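Local coordinates for 30S ribosomal protein S6 (Thermotoga maritima, PDB 1VMB) that probably binds 16S ribosomal RNA together with protein bS18, as a structural component of the small ribosomal subunit, at residues Phe25-Ala28 and Pro29-Glu33; Arg84-Gly87 and Gln88-Gln91. One frame throughout, in Å; residues are numbered along the deposited sequence.

Contacts 1 and 2 are both connections from a strand to the helix that follows it, and their strands, 19-27 and 73-85, are neighbours in the four-stranded antiparallel sheet. They lie on opposite sides of the centre of the chain, with their own centres 26 Å apart, and do not touch. Contact 1 is mostly buried: a backbone turn is closed by one hydrogen bond and lined by the apolar side chains of I27, A28 and V31. Contact 2 is a surface contact in which the carboxylate and backbone carbonyl of D86 hold Q88, and ordered waters bridge the loop. Its apolar part is confined to C85 and L90.

Contact 1 (Phe25-Ala28 and Pro29-Glu33); sequences FIIA and PNVPE
I27 and V31 meet as the chain turns off the end of strand 19-27, and they form the tightly packed side of this local contact. CG2 of I27 lies 4.0 Å from CB of V31, the two side chains crossing at about a right angle. With CG1 of I27 beside the backbone N (chi1 -56°), the CG2 methyl is left anti to that N and turns to V31. Between these residues the backbone makes a type I turn from A28 to V31, closed by a hydrogen bond from V31 N to A28 O (3.3 Å). The N-H points well at the oxygen, at 160°, but the donor stands above the carbonyl plane. V31 also brings its CB to 3.5 Å from the same A28 O, so the acceptor is flanked by hydrocarbon as well as by the amide. P29 also packs, its CD 3.6 Å from CB of A28 and its ring touching M63 and F73.

The solvent side is that of N30, looser and more polar, where the amide folds back until OD1 is 3.4 Å from CB of A28, without a hydrogen bond. I27 continues the buried side onto R36 and L39 of helix 33-51, and R36 NH1 bonds to V31 O. With P32 at the N-cap, this is a beta-turn connection from the first strand to the first helix of the ferredoxin-like alpha+beta fold of the S6 family.

Contact 2 (Arg84-Gly87 and Gln88-Gln91); sequences RCDG and QNLQ
Q88 folds back on D86, its chain bent at chi2 (-39°) so that the amide returns to the backbone it has just left. Its CB lies 3.2 Å from D86 OD1, and CG packs against the carboxylate, 3.6 Å from D86 CG. CD passes beside the carbonyl carbon of G87, and at the tip NE2 donates to D86 O (2.9 Å, 164°), nearly in its own amide plane. The backbone N of Q88 bonds to D86 OD1 at 2.8 Å, meeting that oxygen from above the carboxylate plane. One water links OD1 to N89 N and another links OD2 to N89 ND2, while a third joins G87 O to L90 N.

Beneath this polar turn, C85 SG touches CD2 of L90 at 3.9 Å and accepts a hydrogen bond from G87 N (3.5 Å). A serine in place of C85 would probably lose much of the contact with L90, its smaller oxygen leaving a gap beside that methyl. Both C85 and L90 lean on Y21, and Q88 reaches R19, so the loop between strand 73-85 and helix 91-98 rests against the beginning of strand 19-27.

Contact 1 (Phe25-Ala28 and Pro29-Glu33)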
ATOM      1  N   PHE A  25      -3.239  -0.872  -2.254  1.00 23.54           N
ATOM      2  CA  PHE A  25      -4.342  -1.608  -1.662  1.00 23.05           C
ATOM      3  C   PHE A  25      -5.689  -0.979  -2.052  1.00 22.86           C
ATOM      4  O   PHE A  25      -5.751   0.247  -2.223  1.00 23.83           O
ATOM      5  CB  PHE A  25      -4.195  -1.728  -0.151  1.00 23.41           C
ATOM      6  CG  PHE A  25      -4.084  -0.402   0.583  1.00 23.46           C
ATOM      7  CD1 PHE A  25      -2.871   0.301   0.684  1.00 22.88           C
ATOM      8  CD2 PHE A  25      -5.175   0.136   1.216  1.00 24.96           C
ATOM      9  CE1 PHE A  25      -2.817   1.467   1.346  1.00 23.11           C
ATOM     10  CE2 PHE A  25      -5.111   1.331   1.880  1.00 25.51           C
ATOM     11  CZ  PHE A  25      -3.921   2.004   1.956  1.00 24.64           C
ATOM     12  N   ILE A  26      -6.743  -1.803  -2.188  1.00 23.10           N
ATOM     13  CA  ILE A  26      -8.042  -1.336  -2.669  1.00 24.01           C
ATOM     14  C   ILE A  26      -9.082  -1.666  -1.595  1.00 23.50           C
ATOM     15  O   ILE A  26      -9.201  -2.799  -1.196  1.00 22.30           O
ATOM     16  CB  ILE A  26      -8.406  -2.059  -4.003  1.00 24.65           C
ATOM     17  CG1 ILE A  26      -7.299  -1.828  -5.032  1.00 24.65           C
ATOM     18  CG2 ILE A  26      -9.739  -1.639  -4.531  1.00 26.78           C
ATOM     19  CD1 ILE A  26      -7.453  -2.569  -6.319  1.00 26.13           C
ATOM     20  N   ILE A  27      -9.823  -0.668  -1.152  1.00 22.14           N
ATOM     21  CA  ILE A  27     -10.844  -0.800  -0.153  1.00 22.77           C
ATOM     22  C   ILE A  27     -12.189  -0.925  -0.854  1.00 21.96           C
ATOM     23  O   ILE A  27     -12.518  -0.220  -1.872  1.00 21.57           O
ATOM     24  CB  ILE A  27     -10.810   0.412   0.838  1.00 21.18           C
ATOM     25  CG1 ILE A  27      -9.411   0.583   1.501  1.00 23.08           C
ATOM     26  CG2 ILE A  27     -11.923   0.263   1.849  1.00 21.54           C
ATOM     27  CD1 ILE A  27      -9.228   1.898   2.275  1.00 25.23           C
ATOM     28  N   ALA A  28     -12.985  -1.834  -0.311  1.00 23.71           N
ATOM     29  CA  ALA A  28     -14.314  -2.084  -0.788  1.00 22.11           C
ATOM     30  C   ALA A  28     -15.140  -0.808  -0.820  1.00 22.41           C
ATOM     31  O   ALA A  28     -15.091   0.050   0.106  1.00 23.76           O
ATOM     32  CB  ALA A  28     -14.997  -3.100   0.096  1.00 23.53           C
ATOM     33  N   PRO A  29     -15.961  -0.691  -1.846  1.00 23.16           N
ATOM     34  CA  PRO A  29     -16.731   0.538  -2.017  1.00 22.38           C
ATOM     35  C   PRO A  29     -17.935   0.723  -1.089  1.00 22.69           C
ATOM     36  O   PRO A  29     -18.507   1.795  -1.080  1.00 22.95           O
ATOM     37  CB  PRO A  29     -17.155   0.461  -3.485  1.00 23.28           C
ATOM     38  CG  PRO A  29     -17.388  -0.988  -3.667  1.00 22.56           C
ATOM     39  CD  PRO A  29     -16.229  -1.651  -2.940  1.00 22.57           C
ATOM     40  N   ASN A  30     -18.302  -0.297  -0.311  1.00 22.63           N
ATOM     41  CA  ASN A  30     -19.380  -0.184   0.660  1.00 21.97           C
ATOM     42  C   ASN A  30     -18.888   0.208   2.062  1.00 22.25           C
ATOM     43  O   ASN A  30     -19.647   0.243   3.007  1.00 22.00           O
ATOM     44  CB  ASN A  30     -20.197  -1.469   0.704  1.00 23.33           C
ATOM     45  CG  ASN A  30     -19.399  -2.670   1.102  1.00 24.05           C
ATOM     46  OD1 ASN A  30     -18.163  -2.651   1.159  1.00 24.60           O
ATOM     47  ND2 ASN A  30     -20.112  -3.768   1.340  1.00 28.59           N
ATOM     48  N   VAL A  31     -17.618   0.523   2.163  1.00 21.93           N
ATOM     49  CA  VAL A  31     -17.040   1.068   3.403  1.00 22.45           C
ATOM     50  C   VAL A  31     -17.160   2.590   3.324  1.00 23.30           C
ATOM     51  O   VAL A  31     -16.689   3.185   2.368  1.00 22.31           O
ATOM     52  CB  VAL A  31     -15.566   0.641   3.531  1.00 21.70           C
ATOM     53  CG1 VAL A  31     -14.927   1.190   4.781  1.00 22.30           C
ATOM     54  CG2 VAL A  31     -15.433  -0.838   3.589  1.00 22.75           C
ATOM     55  N   PRO A  32     -17.817   3.214   4.303  1.00 22.45           N
ATOM     56  CA  PRO A  32     -17.976   4.649   4.354  1.00 22.45           C
ATOM     57  C   PRO A  32     -16.663   5.382   4.201  1.00 22.31           C
ATOM     58  O   PRO A  32     -15.614   4.919   4.682  1.00 20.22           O
ATOM     59  CB  PRO A  32     -18.503   4.861   5.754  1.00 22.67           C
ATOM     60  CG  PRO A  32     -19.220   3.597   6.019  1.00 24.08           C
ATOM     61  CD  PRO A  32     -18.385   2.559   5.494  1.00 23.64           C
ATOM     62  N   GLU A  33     -16.713   6.536   3.554  1.00 23.43           N
ATOM     63  CA  GLU A  33     -15.438   7.165   3.178  1.00 24.20           C
ATOM     64  C   GLU A  33     -14.548   7.526   4.378  1.00 23.20           C
ATOM     65  O   GLU A  33     -13.308   7.364   4.311  1.00 23.36           O
ATOM     66  CB  GLU A  33     -15.666   8.376   2.301  1.00 25.03           C
ATOM     67  CG  GLU A  33     -14.371   8.869   1.689  1.00 26.73           C
ATOM     68  CD  GLU A  33     -14.597   9.997   0.697  1.00 26.85           C
ATOM     69  OE1 GLU A  33     -15.740  10.247   0.260  1.00 26.42           O
ATOM     70  OE2 GLU A  33     -13.589  10.632   0.345  1.00 36.06           O
TER

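Contact 2 (Arg84-Gly87 and Gln88-Gln91)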
ATOM      1  N   ARG A  84      10.321   2.989   2.323  1.00 24.21           N
ATOM      2  CA  ARG A  84      11.666   2.356   2.298  1.00 24.46           C
ATOM      3  C   ARG A  84      11.858   1.665   3.636  1.00 25.20           C
ATOM      4  O   ARG A  84      11.419   2.150   4.687  1.00 23.41           O
ATOM      5  CB  ARG A  84      12.801   3.351   1.989  1.00 25.91           C
ATOM      6  CG  ARG A  84      12.831   4.578   2.744  1.00 25.62           C
ATOM      7  CD  ARG A  84      13.697   5.723   2.114  1.00 28.46           C
ATOM      8  NE  ARG A  84      13.452   5.825   0.684  1.00 32.66           N
ATOM      9  CZ  ARG A  84      13.762   6.875  -0.056  1.00 37.38           C
ATOM     10  NH1 ARG A  84      14.294   7.971   0.500  1.00 41.86           N
ATOM     11  NH2 ARG A  84      13.501   6.855  -1.356  1.00 37.37           N
ATOM     12  N   CYS A  85      12.489   0.501   3.579  1.00 23.82           N
ATOM     13  CA  CYS A  85      12.818  -0.200   4.769  1.00 24.82           C
ATOM     14  C   CYS A  85      13.932  -1.188   4.427  1.00 24.50           C
ATOM     15  O   CYS A  85      14.365  -1.246   3.304  1.00 24.11           O
ATOM     16  CB  CYS A  85      11.590  -0.890   5.316  1.00 25.34           C
ATOM     17  SG  CYS A  85      11.023  -2.246   4.253  1.00 26.32           S
ATOM     18  N   ASP A  86      14.386  -1.944   5.420  1.00 25.18           N
ATOM     19  CA  ASP A  86      15.478  -2.901   5.239  1.00 25.49           C
ATOM     20  C   ASP A  86      15.062  -4.240   4.664  1.00 25.89           C
ATOM     21  O   ASP A  86      15.910  -5.118   4.450  1.00 25.27           O
ATOM     22  CB  ASP A  86      16.231  -3.103   6.557  1.00 26.68           C
ATOM     23  CG  ASP A  86      15.416  -3.824   7.645  1.00 27.78           C
ATOM     24  OD1 ASP A  86      14.274  -4.342   7.433  1.00 24.36           O
ATOM     25  OD2 ASP A  86      15.911  -3.885   8.814  1.00 26.43           O
ATOM     26  N   GLY A  87      13.778  -4.361   4.399  1.00 26.50           N
ATOM     27  CA  GLY A  87      13.172  -5.536   3.778  1.00 27.82           C
ATOM     28  C   GLY A  87      12.954  -6.710   4.717  1.00 27.81           C
ATOM     29  O   GLY A  87      12.571  -7.808   4.259  1.00 28.71           O
ATOM     30  N   GLN A  88      13.177  -6.502   6.007  1.00 27.47           N
ATOM     31  CA  GLN A  88      13.207  -7.658   6.943  1.00 27.15           C
ATOM     32  C   GLN A  88      11.858  -7.890   7.634  1.00 26.77           C
ATOM     33  O   GLN A  88      11.618  -8.977   8.199  1.00 26.48           O
ATOM     34  CB  GLN A  88      14.296  -7.486   7.993  1.00 27.60           C
ATOM     35  CG  GLN A  88      15.711  -7.434   7.440  1.00 28.98           C
ATOM     36  CD  GLN A  88      15.926  -8.409   6.310  1.00 30.78           C
ATOM     37  OE1 GLN A  88      16.118  -9.592   6.545  1.00 33.34           O
ATOM     38  NE2 GLN A  88      15.912  -7.913   5.072  1.00 32.74           N
ATOM     39  N   ASN A  89      10.982  -6.887   7.621  1.00 24.87           N
ATOM     40  CA  ASN A  89       9.710  -7.008   8.312  1.00 23.87           C
ATOM     41  C   ASN A  89       8.488  -6.774   7.420  1.00 22.41           C
ATOM     42  O   ASN A  89       7.414  -6.341   7.880  1.00 20.96           O
ATOM     43  CB  ASN A  89       9.701  -6.143   9.565  1.00 24.02           C
ATOM     44  CG  ASN A  89      10.644  -6.698  10.627  1.00 28.37           C
ATOM     45  OD1 ASN A  89      10.372  -7.721  11.270  1.00 30.44           O
ATOM     46  ND2 ASN A  89      11.792  -6.117  10.708  1.00 28.06           N
ATOM     47  N   LEU A  90       8.613  -7.101   6.139  1.00 22.02           N
ATOM     48  CA  LEU A  90       7.527  -6.851   5.219  1.00 24.40           C
ATOM     49  C   LEU A  90       6.314  -7.704   5.558  1.00 24.53           C
ATOM     50  O   LEU A  90       5.195  -7.357   5.216  1.00 22.92           O
ATOM     51  CB  LEU A  90       7.916  -7.174   3.796  1.00 25.13           C
ATOM     52  CG  LEU A  90       9.016  -6.302   3.200  1.00 28.39           C
ATOM     53  CD1 LEU A  90       9.457  -6.927   1.862  1.00 33.77           C
ATOM     54  CD2 LEU A  90       8.410  -4.923   3.031  1.00 28.88           C
ATOM     55  N   GLN A  91       6.527  -8.855   6.158  1.00 24.78           N
ATOM     56  CA  GLN A  91       5.366  -9.685   6.520  1.00 24.85           C
ATOM     57  C   GLN A  91       4.363  -9.002   7.467  1.00 24.33           C
ATOM     58  O   GLN A  91       3.171  -9.381   7.501  1.00 24.05           O
ATOM     59  CB  GLN A  91       5.835 -10.977   7.152  1.00 25.62           C
ATOM     60  CG  GLN A  91       6.380 -10.778   8.549  1.00 30.45           C
ATOM     61  CD  GLN A  91       7.836 -10.244   8.641  1.00 32.54           C
ATOM     62  OE1 GLN A  91       8.551 -10.050   7.602  1.00 31.41           O
ATOM     63  NE2 GLN A  91       8.293 -10.074   9.892  1.00 34.51           N
TER
HETATM   64  O   HOH W   1      11.371  -4.047   7.065  1.00 21.78           O
HETATM   65  O   HOH W   2      13.451  -3.396  10.235  1.00 33.08           O
HETATM   66  O   HOH W   3      10.474  -9.250   5.106  1.00 20.26           O